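Local coordinates for protein putative TetR-family transcriptional regulator (Bordetella parapertussis 12822, PDB 3CCY) that probably binds cis-regulatory DNA through a helix-turn-helix motif and controls transcription as a TetR-family regulator, most likely a repressor, at residues A[133-138]-A[159-164]. Sequence-based numbering, arbitrary orientation.
Sequences ELIAYV and DTMLFF
The ring of Phe164 reaches out from helix 153-168 to helix 122-145 and lodges between Ile135 and Val138, one turn apart. Its outer rim does the touching: CZ lies 3.3 Å from Val138 CG2, a tight approach, and CE2 lies 3.6 Å from Ile135 CA, so the ring meets the backbone itself. Both residues come at the ring at a slant, whereas the carbonyl oxygen of Leu134 sits at the edge, near the ring plane, 4.2 Å from CZ. The neighbouring ring of Phe163 takes the other branch of the same valine, its CD2 being 3.8 Å from Val138 CG1, again obliquely. With CG1 anti to the backbone N (chi1 170°), Val138 divides its two methyls between the two phenylalanines. Ile135 also turns CG2 and CD1 to Met161, a selenomethionine, whose chain bends at chi2 and chi3 and brings SE within 3.9 Å of Ile135 CG2, the two side chains crossing at about a right angle. Thr160 offers its methyl, CG2, to the carbonyl oxygen of Ile135 and to Val138 CG1, while its hydroxyl bonds to Ala156 O within its own helix.

The axes of 133-138 and 159-164 come within 10.2 Å, and their directions differ by 106°, in the all-helical C-terminal domain of the TetR fold. Phe98 of helix 87-115 packs on Leu134, Val138 and Phe164, and Phe163 meets the rings of Phe91 and Phe193, extending the core. Asp159 pairs with Arg188 of the second subunit. No hydrogen bond or ion pair joins the two segments, which implies cohesion by shape and apolar burial, while the hydroxyl of Thr160 stays within its helix and the carboxylate of Asp159 reaches across the dimer.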
loop_
_atom_site.group_PDB
_atom_site.type_symbol
_atom_site.label_atom_id
_atom_site.label_comp_id
_atom_site.label_asym_id
_atom_site.label_seq_id
_atom_site.Cartn_x
_atom_site.Cartn_y
_atom_site.Cartn_z
ATOM N N GLU A 133 11.715 -8.111 11.398
ATOM C CA GLU A 133 12.281 -7.475 12.591
ATOM C C GLU A 133 11.618 -6.141 12.917
ATOM O O GLU A 133 11.301 -5.862 14.061
ATOM C CB GLU A 133 13.795 -7.252 12.420
ATOM C CG GLU A 133 14.578 -8.527 12.314
ATOM C CD GLU A 133 16.087 -8.287 12.262
ATOM O OE1 GLU A 133 16.616 -7.598 13.152
ATOM O OE2 GLU A 133 16.740 -8.775 11.326
ATOM N N LEU A 134 11.451 -5.317 11.885
ATOM C CA LEU A 134 10.881 -4.009 11.970
ATOM C C LEU A 134 9.425 -4.065 12.396
ATOM O O LEU A 134 9.021 -3.349 13.307
ATOM C CB LEU A 134 10.952 -3.361 10.606
ATOM C CG LEU A 134 10.507 -1.910 10.524
ATOM C CD1 LEU A 134 11.541 -1.010 11.173
ATOM C CD2 LEU A 134 10.306 -1.575 9.025
ATOM N N ILE A 135 8.660 -4.916 11.725
ATOM C CA ILE A 135 7.300 -5.215 12.122
ATOM C C ILE A 135 7.223 -5.661 13.606
ATOM O O ILE A 135 6.342 -5.205 14.354
ATOM C CB ILE A 135 6.717 -6.276 11.173
ATOM C CG1 ILE A 135 6.621 -5.685 9.763
ATOM C CG2 ILE A 135 5.341 -6.823 11.675
ATOM C CD1 ILE A 135 6.131 -6.612 8.726
ATOM N N ALA A 136 8.146 -6.538 14.008
ATOM C CA ALA A 136 8.191 -7.072 15.377
ATOM C C ALA A 136 8.355 -5.924 16.387
ATOM O O ALA A 136 7.679 -5.893 17.422
ATOM C CB ALA A 136 9.312 -8.108 15.542
ATOM N N TYR A 137 9.210 -4.968 16.072
ATOM C CA TYR A 137 9.394 -3.824 16.955
ATOM C C TYR A 137 8.057 -3.104 17.199
ATOM O O TYR A 137 7.752 -2.713 18.319
ATOM C CB TYR A 137 10.417 -2.829 16.394
ATOM C CG TYR A 137 11.863 -3.262 16.506
ATOM C CD1 TYR A 137 12.296 -4.015 17.580
ATOM C CD2 TYR A 137 12.820 -2.867 15.547
ATOM C CE1 TYR A 137 13.622 -4.404 17.713
ATOM C CE2 TYR A 137 14.192 -3.254 15.675
ATOM C CZ TYR A 137 14.560 -4.027 16.762
ATOM O OH TYR A 137 15.860 -4.466 16.938
ATOM N N VAL A 138 7.277 -2.908 16.141
ATOM C CA VAL A 138 6.023 -2.169 16.245
ATOM C C VAL A 138 4.976 -3.017 17.002
ATOM O O VAL A 138 4.260 -2.505 17.865
ATOM C CB VAL A 138 5.482 -1.804 14.846
ATOM C CG1 VAL A 138 4.017 -1.228 14.956
ATOM C CG2 VAL A 138 6.455 -0.771 14.188
ATOM N N ASP A 159 -3.643 -6.559 14.080
ATOM C CA ASP A 159 -3.697 -5.152 14.486
ATOM C C ASP A 159 -2.439 -4.407 14.014
ATOM O O ASP A 159 -2.510 -3.244 13.586
ATOM C CB ASP A 159 -3.850 -5.012 16.027
ATOM C CG ASP A 159 -5.189 -5.580 16.541
ATOM O OD1 ASP A 159 -6.136 -5.709 15.742
ATOM O OD2 ASP A 159 -5.314 -5.897 17.741
ATOM N N THR A 160 -1.283 -5.063 14.158
ATOM C CA THR A 160 -0.033 -4.519 13.685
ATOM C C THR A 160 -0.013 -4.221 12.177
ATOM O O THR A 160 0.440 -3.164 11.759
ATOM C CB THR A 160 1.146 -5.447 14.100
ATOM O OG1 THR A 160 1.053 -5.672 15.521
ATOM C CG2 THR A 160 2.463 -4.796 13.766
HETATM N N MSE A 161 -0.500 -5.158 11.368
HETATM C CA MSE A 161 -0.478 -4.986 9.926
HETATM C C MSE A 161 -1.528 -3.935 9.480
HETATM O O MSE A 161 -1.338 -3.267 8.487
HETATM C CB MSE A 161 -0.693 -6.349 9.214
HETATM C CG MSE A 161 0.388 -7.382 9.489
HETATM SE SE MSE A 161 2.180 -6.637 9.321
HETATM C CE MSE A 161 2.165 -6.579 7.393
ATOM N N LEU A 162 -2.614 -3.771 10.245
ATOM C CA LEU A 162 -3.579 -2.713 9.923
ATOM C C LEU A 162 -2.948 -1.353 10.180
ATOM O O LEU A 162 -3.055 -0.445 9.359
ATOM C CB LEU A 162 -4.855 -2.866 10.724
ATOM C CG LEU A 162 -5.733 -4.045 10.257
ATOM C CD1 LEU A 162 -6.823 -4.384 11.281
ATOM C CD2 LEU A 162 -6.352 -3.819 8.800
ATOM N N PHE A 163 -2.237 -1.258 11.301
ATOM C CA PHE A 163 -1.426 -0.104 11.552
ATOM C C PHE A 163 -0.407 0.192 10.428
ATOM O O PHE A 163 -0.349 1.331 9.975
ATOM C CB PHE A 163 -0.705 -0.194 12.884
ATOM C CG PHE A 163 0.316 0.883 13.019
ATOM C CD1 PHE A 163 -0.087 2.183 13.330
ATOM C CD2 PHE A 163 1.644 0.642 12.690
ATOM C CE1 PHE A 163 0.842 3.219 13.376
ATOM C CE2 PHE A 163 2.563 1.689 12.720
ATOM C CZ PHE A 163 2.143 2.957 13.066
ATOM N N PHE A 164 0.444 -0.784 10.076
ATOM C CA PHE A 164 1.392 -0.601 8.948
ATOM C C PHE A 164 0.787 -0.076 7.650
ATOM O O PHE A 164 1.369 0.760 6.972
ATOM C CB PHE A 164 2.234 -1.849 8.685
ATOM C CG PHE A 164 3.487 -1.878 9.526
ATOM C CD1 PHE A 164 4.491 -0.930 9.325
ATOM C CD2 PHE A 164 3.628 -2.793 10.564
ATOM C CE1 PHE A 164 5.658 -0.919 10.121
ATOM C CE2 PHE A 164 4.789 -2.778 11.372
ATOM C CZ PHE A 164 5.790 -1.850 11.142
#